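Local coordinates for protein alpha-galactosidase 1 (Saccharomyces cerevisiae, PDB 3LRK) that hydrolyses terminal, non-reducing alpha-D-galactose residues from alpha-galactosides such as galactose oligosaccharides and galactomannans, working as a secreted glycoprotein homotetramer, at residues A[180-185]-A[201-206]; A[299-304]-A[405-410]; A[354-359]-A[462-467]. The protein carries 1 engineered substitution. All blocks are in the same frame, centred on the assembly; numbering follows the deposited sequence.

Contact 1: A[180-185]-A[201-206]. Engineered in segment 180-185: Val181 (natural residue Ile).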
ATOM      1  N   PRO A 180      -3.620  23.461 -31.715  1.00 22.29           N
ATOM      2  CA  PRO A 180      -4.100  23.386 -30.337  1.00 22.47           C
ATOM      3  C   PRO A 180      -5.104  22.253 -30.171  1.00 22.03           C
ATOM      4  O   PRO A 180      -6.077  22.141 -30.930  1.00 21.66           O
ATOM      5  CB  PRO A 180      -4.775  24.749 -30.111  1.00 22.74           C
ATOM      6  CG  PRO A 180      -4.164  25.647 -31.136  1.00 23.07           C
ATOM      7  CD  PRO A 180      -3.947  24.763 -32.329  1.00 22.77           C
ATOM      8  N   VAL A 181      -4.824  21.395 -29.201  1.00 21.20           N
ATOM      9  CA  VAL A 181      -5.709  20.280 -28.867  1.00 20.04           C
ATOM     10  C   VAL A 181      -5.876  20.256 -27.352  1.00 19.71           C
ATOM     11  O   VAL A 181      -4.886  20.208 -26.599  1.00 19.78           O
ATOM     12  CB  VAL A 181      -5.164  18.919 -29.428  1.00 20.29           C
ATOM     13  CG1 VAL A 181      -6.052  17.731 -29.015  1.00 18.67           C
ATOM     14  CG2 VAL A 181      -5.000  18.973 -30.952  1.00 20.05           C
ATOM     15  N   PHE A 182      -7.128  20.336 -26.909  1.00 18.48           N
ATOM     16  CA  PHE A 182      -7.481  20.127 -25.518  1.00 17.80           C
ATOM     17  C   PHE A 182      -7.190  18.658 -25.187  1.00 17.81           C
ATOM     18  O   PHE A 182      -7.771  17.756 -25.798  1.00 16.97           O
ATOM     19  CB  PHE A 182      -8.978  20.400 -25.327  1.00 17.94           C
ATOM     20  CG  PHE A 182      -9.410  20.503 -23.876  1.00 18.72           C
ATOM     21  CD1 PHE A 182      -9.453  19.375 -23.054  1.00 16.48           C
ATOM     22  CD2 PHE A 182      -9.784  21.735 -23.344  1.00 19.19           C
ATOM     23  CE1 PHE A 182      -9.854  19.473 -21.742  1.00 18.10           C
ATOM     24  CE2 PHE A 182     -10.196  21.842 -22.031  1.00 18.73           C
ATOM     25  CZ  PHE A 182     -10.224  20.713 -21.224  1.00 18.26           C
ATOM     26  N   TYR A 183      -6.293  18.420 -24.227  1.00 17.40           N
ATOM     27  CA  TYR A 183      -5.830  17.050 -23.948  1.00 17.37           C
ATOM     28  C   TYR A 183      -6.448  16.505 -22.652  1.00 17.76           C
ATOM     29  O   TYR A 183      -6.141  16.973 -21.546  1.00 17.96           O
ATOM     30  CB  TYR A 183      -4.291  17.029 -23.932  1.00 17.02           C
ATOM     31  CG  TYR A 183      -3.607  15.672 -23.770  1.00 15.90           C
ATOM     32  CD1 TYR A 183      -4.074  14.518 -24.422  1.00 16.10           C
ATOM     33  CD2 TYR A 183      -2.451  15.571 -22.994  1.00 14.74           C
ATOM     34  CE1 TYR A 183      -3.401  13.270 -24.263  1.00 14.84           C
ATOM     35  CE2 TYR A 183      -1.780  14.365 -22.838  1.00 15.44           C
ATOM     36  CZ  TYR A 183      -2.241  13.227 -23.467  1.00 14.69           C
ATOM     37  OH  TYR A 183      -1.538  12.059 -23.260  1.00 14.65           O
ATOM     38  N   SER A 184      -7.341  15.528 -22.821  1.00 17.47           N
ATOM     39  CA  SER A 184      -8.121  14.932 -21.744  1.00 17.45           C
ATOM     40  C   SER A 184      -7.584  13.541 -21.422  1.00 17.79           C
ATOM     41  O   SER A 184      -7.665  12.634 -22.238  1.00 17.19           O
ATOM     42  CB  SER A 184      -9.601  14.861 -22.166  1.00 17.56           C
ATOM     43  OG  SER A 184     -10.365  13.964 -21.376  1.00 18.80           O
ATOM     44  N   LEU A 185      -7.006  13.390 -20.233  1.00 18.23           N
ATOM     45  CA  LEU A 185      -6.485  12.094 -19.783  1.00 18.78           C
ATOM     46  C   LEU A 185      -7.595  11.171 -19.306  1.00 18.61           C
ATOM     47  O   LEU A 185      -8.543  11.606 -18.656  1.00 18.40           O
ATOM     48  CB  LEU A 185      -5.473  12.306 -18.646  1.00 18.49           C
ATOM     49  CG  LEU A 185      -3.974  12.440 -18.952  1.00 20.84           C
ATOM     50  CD1 LEU A 185      -3.638  13.150 -20.255  1.00 18.90           C
ATOM     51  CD2 LEU A 185      -3.185  13.016 -17.773  1.00 19.40           C
ATOM     52  N   ALA A 201      -1.369  18.078 -19.424  1.00 18.65           N
ATOM     53  CA  ALA A 201      -2.772  17.857 -19.823  1.00 19.05           C
ATOM     54  C   ALA A 201      -3.729  18.906 -19.258  1.00 19.23           C
ATOM     55  O   ALA A 201      -3.396  19.602 -18.300  1.00 19.84           O
ATOM     56  CB  ALA A 201      -3.233  16.455 -19.405  1.00 18.41           C
ATOM     57  N   ASN A 202      -4.926  18.988 -19.847  1.00 18.61           N
ATOM     58  CA  ASN A 202      -5.961  19.931 -19.425  1.00 18.11           C
ATOM     59  C   ASN A 202      -6.983  19.369 -18.439  1.00 17.65           C
ATOM     60  O   ASN A 202      -7.629  20.119 -17.700  1.00 16.97           O
ATOM     61  CB  ASN A 202      -6.672  20.493 -20.667  1.00 18.16           C
ATOM     62  CG  ASN A 202      -5.753  21.344 -21.518  1.00 19.26           C
ATOM     63  OD1 ASN A 202      -5.557  21.082 -22.710  1.00 19.91           O
ATOM     64  ND2 ASN A 202      -5.173  22.377 -20.904  1.00 20.48           N
ATOM     65  N   SER A 203      -7.159  18.047 -18.450  1.00 17.29           N
ATOM     66  CA  SER A 203      -8.024  17.373 -17.480  1.00 17.19           C
ATOM     67  C   SER A 203      -7.580  15.905 -17.366  1.00 17.26           C
ATOM     68  O   SER A 203      -6.875  15.390 -18.242  1.00 16.60           O
ATOM     69  CB  SER A 203      -9.522  17.489 -17.851  1.00 17.27           C
ATOM     70  OG  SER A 203      -9.855  16.706 -18.990  1.00 17.99           O
ATOM     71  N   TRP A 204      -7.956  15.269 -16.263  1.00 17.28           N
ATOM     72  CA  TRP A 204      -7.638  13.853 -16.019  1.00 17.31           C
ATOM     73  C   TRP A 204      -8.776  13.172 -15.287  1.00 17.38           C
ATOM     74  O   TRP A 204      -9.233  13.640 -14.239  1.00 17.10           O
ATOM     75  CB  TRP A 204      -6.326  13.696 -15.221  1.00 17.43           C
ATOM     76  CG  TRP A 204      -6.214  14.640 -14.086  1.00 17.33           C
ATOM     77  CD1 TRP A 204      -6.641  14.439 -12.812  1.00 17.78           C
ATOM     78  CD2 TRP A 204      -5.663  15.972 -14.123  1.00 17.56           C
ATOM     79  NE1 TRP A 204      -6.381  15.553 -12.040  1.00 18.74           N
ATOM     80  CE2 TRP A 204      -5.787  16.508 -12.821  1.00 19.06           C
ATOM     81  CE3 TRP A 204      -5.072  16.754 -15.124  1.00 17.02           C
ATOM     82  CZ2 TRP A 204      -5.345  17.803 -12.489  1.00 18.94           C
ATOM     83  CZ3 TRP A 204      -4.639  18.061 -14.791  1.00 18.90           C
ATOM     84  CH2 TRP A 204      -4.774  18.553 -13.482  1.00 18.12           C
ATOM     85  N   ARG A 205      -9.247  12.059 -15.845  1.00 17.96           N
ATOM     86  CA  ARG A 205     -10.155  11.199 -15.114  1.00 17.95           C
ATOM     87  C   ARG A 205      -9.447  10.796 -13.825  1.00 18.37           C
ATOM     88  O   ARG A 205      -8.254  10.529 -13.843  1.00 18.75           O
ATOM     89  CB  ARG A 205     -10.513   9.976 -15.959  1.00 18.46           C
ATOM     90  CG  ARG A 205     -11.490  10.314 -17.115  1.00 17.63           C
ATOM     91  CD  ARG A 205     -12.960  10.322 -16.629  1.00 18.50           C
ATOM     92  NE  ARG A 205     -13.229   9.052 -15.968  1.00 19.95           N
ATOM     93  CZ  ARG A 205     -13.515   7.916 -16.596  1.00 18.38           C
ATOM     94  NH1 ARG A 205     -13.668   7.883 -17.922  1.00 17.42           N
ATOM     95  NH2 ARG A 205     -13.667   6.815 -15.880  1.00 16.72           N
ATOM     96  N   MET A 206     -10.171  10.757 -12.715  1.00 18.02           N
ATOM     97  CA  MET A 206      -9.539  10.442 -11.441  1.00 18.22           C
ATOM     98  C   MET A 206     -10.143   9.192 -10.823  1.00 18.00           C
ATOM     99  O   MET A 206      -9.873   8.886  -9.665  1.00 17.29           O
ATOM    100  CB  MET A 206      -9.602  11.632 -10.480  1.00 17.98           C
ATOM    101  CG  MET A 206     -10.944  12.414 -10.461  1.00 19.16           C
ATOM    102  SD  MET A 206     -12.434  11.458 -10.056  1.00 20.19           S
ATOM    103  CE  MET A 206     -12.102  10.964  -8.360  1.00 17.92           C
TER
HETATM  104  O   HOH W   1     -10.141  13.961 -18.663  1.00 18.77           O

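Contact 2: A[299-304]-A[405-410]. With NAG (2-acetamido-2-deoxy-beta-D-glucopyranose), chain F.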
ATOM      1  N   LEU A 299     -33.884  12.553 -24.717  1.00 32.72           N
ATOM      2  CA  LEU A 299     -33.638  13.189 -23.439  1.00 31.72           C
ATOM      3  C   LEU A 299     -34.969  13.661 -22.855  1.00 31.29           C
ATOM      4  O   LEU A 299     -35.724  14.376 -23.530  1.00 31.18           O
ATOM      5  CB  LEU A 299     -32.687  14.376 -23.635  1.00 31.78           C
ATOM      6  CG  LEU A 299     -32.313  15.265 -22.443  1.00 30.97           C
ATOM      7  CD1 LEU A 299     -31.492  14.489 -21.414  1.00 31.25           C
ATOM      8  CD2 LEU A 299     -31.549  16.483 -22.918  1.00 32.01           C
ATOM      9  N   LYS A 300     -35.250  13.259 -21.616  1.00 30.18           N
ATOM     10  CA  LYS A 300     -36.485  13.663 -20.947  1.00 29.80           C
ATOM     11  C   LYS A 300     -36.415  15.092 -20.412  1.00 29.22           C
ATOM     12  O   LYS A 300     -35.320  15.645 -20.230  1.00 28.70           O
ATOM     13  CB  LYS A 300     -36.916  12.661 -19.867  1.00 29.86           C
ATOM     14  CG  LYS A 300     -36.069  12.605 -18.598  1.00 30.54           C
ATOM     15  CD  LYS A 300     -36.537  11.448 -17.716  1.00 30.93           C
ATOM     16  CE  LYS A 300     -35.967  11.520 -16.316  1.00 30.90           C
ATOM     17  NZ  LYS A 300     -34.472  11.341 -16.320  1.00 32.81           N
ATOM     18  N   ALA A 301     -37.598  15.662 -20.163  1.00 28.31           N
ATOM     19  CA  ALA A 301     -37.767  17.060 -19.759  1.00 27.52           C
ATOM     20  C   ALA A 301     -36.992  17.468 -18.504  1.00 26.93           C
ATOM     21  O   ALA A 301     -36.280  18.478 -18.521  1.00 27.05           O
ATOM     22  CB  ALA A 301     -39.250  17.381 -19.591  1.00 27.69           C
ATOM     23  N   SER A 302     -37.144  16.709 -17.418  1.00 26.38           N
ATOM     24  CA  SER A 302     -36.485  17.056 -16.155  1.00 25.29           C
ATOM     25  C   SER A 302     -34.965  17.064 -16.299  1.00 25.24           C
ATOM     26  O   SER A 302     -34.279  17.899 -15.696  1.00 24.59           O
ATOM     27  CB  SER A 302     -36.911  16.136 -15.007  1.00 25.34           C
ATOM     28  OG  SER A 302     -36.597  14.768 -15.250  1.00 24.85           O
ATOM     29  N   SER A 303     -34.447  16.129 -17.092  1.00 24.97           N
ATOM     30  CA  SER A 303     -33.001  16.023 -17.312  1.00 24.94           C
ATOM     31  C   SER A 303     -32.487  17.191 -18.146  1.00 25.18           C
ATOM     32  O   SER A 303     -31.448  17.780 -17.831  1.00 25.29           O
ATOM     33  CB  SER A 303     -32.653  14.683 -17.954  1.00 24.68           C
ATOM     34  OG  SER A 303     -33.013  13.616 -17.094  1.00 23.80           O
ATOM     35  N   TYR A 304     -33.226  17.535 -19.201  1.00 25.37           N
ATOM     36  CA  TYR A 304     -32.919  18.711 -20.019  1.00 25.61           C
ATOM     37  C   TYR A 304     -32.803  19.999 -19.195  1.00 25.63           C
ATOM     38  O   TYR A 304     -31.868  20.761 -19.385  1.00 25.36           O
ATOM     39  CB  TYR A 304     -33.946  18.872 -21.154  1.00 25.72           C
ATOM     40  CG  TYR A 304     -33.799  20.130 -21.985  1.00 26.67           C
ATOM     41  CD1 TYR A 304     -32.599  20.439 -22.653  1.00 26.72           C
ATOM     42  CD2 TYR A 304     -34.878  21.001 -22.143  1.00 27.44           C
ATOM     43  CE1 TYR A 304     -32.486  21.604 -23.423  1.00 26.49           C
ATOM     44  CE2 TYR A 304     -34.773  22.142 -22.897  1.00 27.77           C
ATOM     45  CZ  TYR A 304     -33.591  22.446 -23.543  1.00 27.37           C
ATOM     46  OH  TYR A 304     -33.541  23.613 -24.291  1.00 28.10           O
ATOM     47  N   THR A 405     -42.304  23.710 -20.192  1.00 38.44           N
ATOM     48  CA  THR A 405     -41.481  24.448 -21.148  1.00 38.14           C
ATOM     49  C   THR A 405     -40.402  23.534 -21.743  1.00 37.70           C
ATOM     50  O   THR A 405     -40.200  23.517 -22.956  1.00 37.47           O
ATOM     51  CB  THR A 405     -40.843  25.703 -20.505  1.00 38.24           C
ATOM     52  OG1 THR A 405     -41.831  26.417 -19.751  1.00 39.10           O
ATOM     53  CG2 THR A 405     -40.265  26.630 -21.562  1.00 38.15           C
ATOM     54  N   ALA A 406     -39.733  22.774 -20.877  1.00 37.23           N
ATOM     55  CA  ALA A 406     -38.753  21.770 -21.289  1.00 36.86           C
ATOM     56  C   ALA A 406     -39.333  20.766 -22.292  1.00 36.51           C
ATOM     57  O   ALA A 406     -38.724  20.496 -23.330  1.00 35.98           O
ATOM     58  CB  ALA A 406     -38.201  21.049 -20.074  1.00 36.70           C
ATOM     59  N   SER A 407     -40.514  20.231 -21.985  1.00 36.43           N
ATOM     60  CA  SER A 407     -41.201  19.295 -22.883  1.00 36.64           C
ATOM     61  C   SER A 407     -41.533  19.945 -24.223  1.00 36.22           C
ATOM     62  O   SER A 407     -41.364  19.324 -25.272  1.00 36.37           O
ATOM     63  CB  SER A 407     -42.473  18.746 -22.240  1.00 36.71           C
ATOM     64  OG  SER A 407     -42.176  18.066 -21.037  1.00 38.58           O
ATOM     65  N   ALA A 408     -41.996  21.195 -24.177  1.00 35.91           N
ATOM     66  CA  ALA A 408     -42.287  21.968 -25.386  1.00 35.69           C
ATOM     67  C   ALA A 408     -41.049  22.155 -26.257  1.00 35.45           C
ATOM     68  O   ALA A 408     -41.105  21.934 -27.470  1.00 35.52           O
ATOM     69  CB  ALA A 408     -42.894  23.322 -25.026  1.00 35.58           C
ATOM     70  N   ILE A 409     -39.937  22.561 -25.639  1.00 35.17           N
ATOM     71  CA  ILE A 409     -38.683  22.772 -26.377  1.00 34.74           C
ATOM     72  C   ILE A 409     -38.196  21.463 -27.009  1.00 34.53           C
ATOM     73  O   ILE A 409     -37.859  21.434 -28.193  1.00 34.34           O
ATOM     74  CB  ILE A 409     -37.570  23.397 -25.501  1.00 34.84           C
ATOM     75  CG1 ILE A 409     -37.935  24.839 -25.113  1.00 34.63           C
ATOM     76  CG2 ILE A 409     -36.222  23.376 -26.247  1.00 34.58           C
ATOM     77  CD1 ILE A 409     -37.208  25.357 -23.879  1.00 33.87           C
ATOM     78  N   LEU A 410     -38.178  20.387 -26.220  1.00 34.28           N
ATOM     79  CA  LEU A 410     -37.740  19.076 -26.715  1.00 34.60           C
ATOM     80  C   LEU A 410     -38.609  18.527 -27.845  1.00 35.43           C
ATOM     81  O   LEU A 410     -38.108  17.824 -28.725  1.00 35.08           O
ATOM     82  CB  LEU A 410     -37.672  18.054 -25.582  1.00 33.77           C
ATOM     83  CG  LEU A 410     -36.575  18.261 -24.535  1.00 32.81           C
ATOM     84  CD1 LEU A 410     -36.921  17.472 -23.289  1.00 31.01           C
ATOM     85  CD2 LEU A 410     -35.188  17.899 -25.071  1.00 29.86           C
TER
HETATM   86  C1  NAG F4001     -40.446  17.022 -13.568  1.00 47.36           C
HETATM   87  C2  NAG F4001     -40.946  17.219 -12.129  1.00 49.22           C
HETATM   88  C3  NAG F4001     -40.217  16.322 -11.126  1.00 49.00           C
HETATM   89  C4  NAG F4001     -40.088  14.879 -11.610  1.00 48.80           C
HETATM   90  C5  NAG F4001     -39.637  14.820 -13.067  1.00 48.64           C
HETATM   91  C6  NAG F4001     -39.654  13.383 -13.584  1.00 48.50           C
HETATM   92  C7  NAG F4001     -41.948  19.374 -11.630  1.00 52.25           C
HETATM   93  C8  NAG F4001     -41.993  20.599 -12.507  1.00 53.16           C
HETATM   94  N2  NAG F4001     -40.856  18.612 -11.719  1.00 50.89           N
HETATM   95  O3  NAG F4001     -40.924  16.301  -9.904  1.00 49.14           O
HETATM   96  O4  NAG F4001     -39.182  14.182 -10.779  1.00 48.24           O
HETATM   97  O5  NAG F4001     -40.481  15.633 -13.871  1.00 47.67           O
HETATM   98  O6  NAG F4001     -39.165  13.340 -14.904  1.00 49.26           O
HETATM   99  O7  NAG F4001     -42.893  19.108 -10.881  1.00 52.46           O

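Contact 3: A[354-359]-A[462-467]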
ATOM      1  N   ASP A 354     -18.312  35.877  -3.759  1.00 28.91           N
ATOM      2  CA  ASP A 354     -19.403  35.050  -3.260  1.00 28.82           C
ATOM      3  C   ASP A 354     -18.872  33.681  -2.787  1.00 28.75           C
ATOM      4  O   ASP A 354     -17.696  33.380  -2.956  1.00 28.64           O
ATOM      5  CB  ASP A 354     -20.488  34.868  -4.338  1.00 28.37           C
ATOM      6  CG  ASP A 354     -21.153  36.185  -4.757  1.00 28.70           C
ATOM      7  OD1 ASP A 354     -20.967  37.226  -4.079  1.00 27.67           O
ATOM      8  OD2 ASP A 354     -21.877  36.174  -5.774  1.00 27.33           O
ATOM      9  N   GLN A 355     -19.740  32.884  -2.170  1.00 28.75           N
ATOM     10  CA  GLN A 355     -19.405  31.533  -1.705  1.00 28.83           C
ATOM     11  C   GLN A 355     -20.461  30.558  -2.212  1.00 28.86           C
ATOM     12  O   GLN A 355     -21.647  30.883  -2.190  1.00 29.06           O
ATOM     13  CB  GLN A 355     -19.364  31.504  -0.166  1.00 28.73           C
ATOM     14  CG  GLN A 355     -18.635  30.283   0.462  1.00 28.11           C
ATOM     15  CD  GLN A 355     -17.103  30.364   0.375  1.00 26.08           C
ATOM     16  OE1 GLN A 355     -16.400  29.403   0.711  1.00 26.72           O
ATOM     17  NE2 GLN A 355     -16.586  31.505  -0.064  1.00 23.64           N
ATOM     18  N   VAL A 356     -20.043  29.377  -2.677  1.00 29.16           N
ATOM     19  CA  VAL A 356     -20.992  28.304  -3.016  1.00 29.23           C
ATOM     20  C   VAL A 356     -21.054  27.348  -1.853  1.00 29.10           C
ATOM     21  O   VAL A 356     -20.016  26.923  -1.337  1.00 29.01           O
ATOM     22  CB  VAL A 356     -20.583  27.412  -4.228  1.00 29.73           C
ATOM     23  CG1 VAL A 356     -21.829  26.924  -4.993  1.00 28.60           C
ATOM     24  CG2 VAL A 356     -19.632  28.084  -5.138  1.00 30.83           C
ATOM     25  N   VAL A 357     -22.272  26.990  -1.463  1.00 28.83           N
ATOM     26  CA  VAL A 357     -22.493  26.067  -0.358  1.00 28.35           C
ATOM     27  C   VAL A 357     -23.374  24.923  -0.840  1.00 27.82           C
ATOM     28  O   VAL A 357     -24.358  25.146  -1.552  1.00 27.76           O
ATOM     29  CB  VAL A 357     -23.120  26.793   0.867  1.00 28.42           C
ATOM     30  CG1 VAL A 357     -23.262  25.845   2.050  1.00 28.75           C
ATOM     31  CG2 VAL A 357     -22.267  27.983   1.264  1.00 28.39           C
ATOM     32  N   ALA A 358     -23.000  23.698  -0.482  1.00 26.86           N
ATOM     33  CA  ALA A 358     -23.815  22.526  -0.797  1.00 26.45           C
ATOM     34  C   ALA A 358     -24.150  21.777   0.480  1.00 26.50           C
ATOM     35  O   ALA A 358     -23.259  21.423   1.253  1.00 26.55           O
ATOM     36  CB  ALA A 358     -23.098  21.599  -1.791  1.00 26.35           C
ATOM     37  N   LEU A 359     -25.438  21.570   0.717  1.00 26.25           N
ATOM     38  CA  LEU A 359     -25.871  20.649   1.758  1.00 26.37           C
ATOM     39  C   LEU A 359     -26.393  19.382   1.086  1.00 26.40           C
ATOM     40  O   LEU A 359     -27.428  19.389   0.414  1.00 26.39           O
ATOM     41  CB  LEU A 359     -26.904  21.295   2.686  1.00 26.21           C
ATOM     42  CG  LEU A 359     -26.324  22.372   3.615  1.00 26.56           C
ATOM     43  CD1 LEU A 359     -27.430  23.188   4.292  1.00 26.46           C
ATOM     44  CD2 LEU A 359     -25.408  21.742   4.662  1.00 25.64           C
ATOM     45  N   ILE A 462     -30.120  17.645  -2.658  1.00 25.66           N
ATOM     46  CA  ILE A 462     -29.178  18.716  -2.373  1.00 25.76           C
ATOM     47  C   ILE A 462     -29.862  20.067  -2.129  1.00 26.07           C
ATOM     48  O   ILE A 462     -30.867  20.392  -2.764  1.00 26.05           O
ATOM     49  CB  ILE A 462     -28.086  18.817  -3.519  1.00 25.25           C
ATOM     50  CG1 ILE A 462     -26.867  19.630  -3.074  1.00 25.07           C
ATOM     51  CG2 ILE A 462     -28.681  19.308  -4.859  1.00 25.33           C
ATOM     52  CD1 ILE A 462     -25.711  19.653  -4.094  1.00 23.35           C
ATOM     53  N   ALA A 463     -29.321  20.822  -1.180  1.00 26.66           N
ATOM     54  CA  ALA A 463     -29.546  22.261  -1.122  1.00 27.27           C
ATOM     55  C   ALA A 463     -28.283  22.933  -1.648  1.00 27.44           C
ATOM     56  O   ALA A 463     -27.198  22.811  -1.065  1.00 27.05           O
ATOM     57  CB  ALA A 463     -29.859  22.716   0.305  1.00 27.32           C
ATOM     58  N   PHE A 464     -28.423  23.645  -2.757  1.00 27.68           N
ATOM     59  CA  PHE A 464     -27.268  24.215  -3.450  1.00 27.82           C
ATOM     60  C   PHE A 464     -27.394  25.743  -3.492  1.00 28.44           C
ATOM     61  O   PHE A 464     -28.261  26.277  -4.187  1.00 28.10           O
ATOM     62  CB  PHE A 464     -27.189  23.610  -4.859  1.00 27.66           C
ATOM     63  CG  PHE A 464     -25.827  23.690  -5.498  1.00 26.94           C
ATOM     64  CD1 PHE A 464     -24.678  23.306  -4.802  1.00 25.69           C
ATOM     65  CD2 PHE A 464     -25.699  24.116  -6.816  1.00 25.82           C
ATOM     66  CE1 PHE A 464     -23.428  23.373  -5.407  1.00 25.79           C
ATOM     67  CE2 PHE A 464     -24.446  24.181  -7.431  1.00 25.47           C
ATOM     68  CZ  PHE A 464     -23.316  23.803  -6.722  1.00 25.32           C
ATOM     69  N   TYR A 465     -26.533  26.431  -2.743  1.00 28.92           N
ATOM     70  CA  TYR A 465     -26.643  27.887  -2.559  1.00 30.14           C
ATOM     71  C   TYR A 465     -25.457  28.708  -3.034  1.00 30.28           C
ATOM     72  O   TYR A 465     -24.306  28.262  -2.977  1.00 30.28           O
ATOM     73  CB  TYR A 465     -26.836  28.244  -1.083  1.00 30.84           C
ATOM     74  CG  TYR A 465     -27.984  27.575  -0.381  1.00 31.92           C
ATOM     75  CD1 TYR A 465     -27.759  26.822   0.768  1.00 34.80           C
ATOM     76  CD2 TYR A 465     -29.293  27.697  -0.849  1.00 33.46           C
ATOM     77  CE1 TYR A 465     -28.802  26.207   1.444  1.00 35.43           C
ATOM     78  CE2 TYR A 465     -30.349  27.073  -0.182  1.00 34.76           C
ATOM     79  CZ  TYR A 465     -30.090  26.337   0.965  1.00 35.01           C
ATOM     80  OH  TYR A 465     -31.109  25.717   1.641  1.00 35.40           O
ATOM     81  N   ARG A 466     -25.751  29.937  -3.453  1.00 30.59           N
ATOM     82  CA  ARG A 466     -24.737  30.963  -3.619  1.00 30.74           C
ATOM     83  C   ARG A 466     -24.960  32.036  -2.549  1.00 31.39           C
ATOM     84  O   ARG A 466     -26.058  32.583  -2.435  1.00 31.07           O
ATOM     85  CB  ARG A 466     -24.781  31.564  -5.028  1.00 30.55           C
ATOM     86  CG  ARG A 466     -23.603  32.474  -5.339  1.00 29.58           C
ATOM     87  CD  ARG A 466     -23.495  32.824  -6.815  1.00 29.45           C
ATOM     88  NE  ARG A 466     -22.314  33.652  -7.046  1.00 28.05           N
ATOM     89  CZ  ARG A 466     -21.485  33.534  -8.080  1.00 28.89           C
ATOM     90  NH1 ARG A 466     -21.693  32.612  -9.009  1.00 28.63           N
ATOM     91  NH2 ARG A 466     -20.427  34.333  -8.174  1.00 29.90           N
ATOM     92  N   LEU A 467     -23.927  32.301  -1.749  1.00 31.99           N
ATOM     93  CA  LEU A 467     -23.975  33.358  -0.733  1.00 32.96           C
ATOM     94  C   LEU A 467     -23.323  34.632  -1.245  1.00 33.68           C
ATOM     95  O   LEU A 467     -22.241  34.593  -1.827  1.00 33.26           O
ATOM     96  CB  LEU A 467     -23.303  32.922   0.582  1.00 32.65           C
ATOM     97  CG  LEU A 467     -23.852  31.762   1.434  1.00 33.58           C
ATOM     98  CD1 LEU A 467     -23.551  31.993   2.910  1.00 33.09           C
ATOM     99  CD2 LEU A 467     -25.335  31.517   1.258  1.00 34.08           C
TER

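Contact 1: A[180-185]-A[201-206]
Asn202 grips the start of strand 182-185 in two ways. Its CB sits over one face of the Phe182 ring, toward the rim, 3.7 Å from the ring centroid, while its OD1 takes Tyr183 N at 3.2 Å on an in-plane lone pair. With CG beside its own backbone N (chi1 -66°), the amide turns back toward the neighbouring strand; its ND2 goes to Asn24 and Gly256. Tyr183 O accepts Asn202 N at 2.9 Å and, weakly, Ser203 N. Beyond this the strands run parallel, Leu185 N to Ser203 O (2.8 Å) and Arg205 N to Leu185 O (2.9 Å), as neighbours in the TIM barrel, linked in a beta-alpha-beta unit through helix 193-196. Toward that helix and helix 160-177, Leu185 CD1 presses tightly on Ala201 CB (3.4 Å) and hangs over one face of the Tyr183 ring, while Leu185 CB meets Trp204 CB. On the other side a water accepts from Ser184 OG and Ser203 OG and donates to Leu185 O, linking hydroxyls that do not bond each other. Ser203 OG also bonds Gln31. Arg205, a substrate-binding residue, bends at chi2 and chi3 and leads away from strand 182-185 to a salt bridge with Asp209, the proton donor.

Contact 2: A[299-304]-A[405-410]
Two short helices meet here across the boundary between the catalytic barrel and the C-terminal beta-sandwich domain: the first turn of helix 301-307, with Lys300 as N-cap, rests on the last turns of helix 403-410. At their nearest, Ala301 and Ala406 bring CB to CB at 3.8 Å, the small side chains letting the backbones come close. Ala301 CB also touches Ser407 OG (3.3 Å). Three residues on, at the end of that first turn, Tyr304 reaches across. Its CG stands anti to the backbone N (chi1 175°), which carries the ring alongside helix 403-410, where Ala406 CB meets its edge in plane and Leu410 CD2 lies 4.0 Å above one face, toward the rim. Ile409 crosses the tyrosine at about a right angle, setting CG2 3.3 Å from Tyr304 OH. Leu410 slides past Tyr304 in the opposite direction and sets CD1 3.3 Å from Leu299 O. Lys300 NZ donates to Ser303 OG and forms a salt bridge with Glu276. Ser302 OG shares a hydrogen bond with O6 of an N-acetylglucosamine, probably part of the glycan on Asn403. Between the two segments the fit is apolar, with Leu410 O to Arg55 NH2 as a polar tie beside it; Leu59 O and Asn403 O take up the hydroxyls of Tyr304 and Ser407, so the apolar contact leaves neither without a partner.

Contact 3: A[354-359]-A[462-467]
Asp354 OD2 receives Arg466 NE at 2.9 Å in a salt bridge at one end of an antiparallel strand pair. The extended arginine (CG to NE straight) crosses the aspartate at about a right angle; the carboxylate and guanidinium planes stand 90° apart, and the bond uses the anti lone pair of OD2. Arg466 NH2 adds a weak bond to Asp354 OD2 at 3.4 Å. OD2 also pairs with Arg468, and NH2 with Asn352. Between the strands the ladder is tight: three hydrogen-bonded pairs, with Leu467 N to Gln355 O at 2.7 Å and Tyr465 N to Val357 O at 2.8 Å, both nearly straight. The side chains on both faces merely touch. On the Val356 face, Ala358 CB lies at the edge of the Phe464 ring, 3.8 Å from Phe464 CD1, and Val356 CG1 is 3.9 Å from Phe464 CZ. On the Val357 face, Val357 CG2 stands 4.1 Å from Leu467 CG and Leu359 CD1 4.4 Å from Tyr465 CE1. All twelve residues are nevertheless buried, so neither face is a solvent side. Strands 342-349 and 391-395 flank the pair in the C-terminal antiparallel sheet, and helix 273-285 of the barrel covers Ala358, Ile462 and Phe464.

The three contacts sample the catalytic barrel, the C-terminal domain and the boundary between them. Contact 1 belongs to the eight-stranded parallel sheet and closes along the chain before the others open. Contacts 2 and 3 interleave: 299-304, 354-359, 405-410, then 462-467, so the chain leaves the barrel and later returns a helix against it. Contact 1 lies across the chain's centre from both, its centre about 31 Å from that of contact 2 and about 28 Å from that of contact 3; contacts 2 and 3 have centres about 25 Å apart. The active-site barrel and the beta-sandwich thus meet at separate places, through helix 301-307 and helix 273-285.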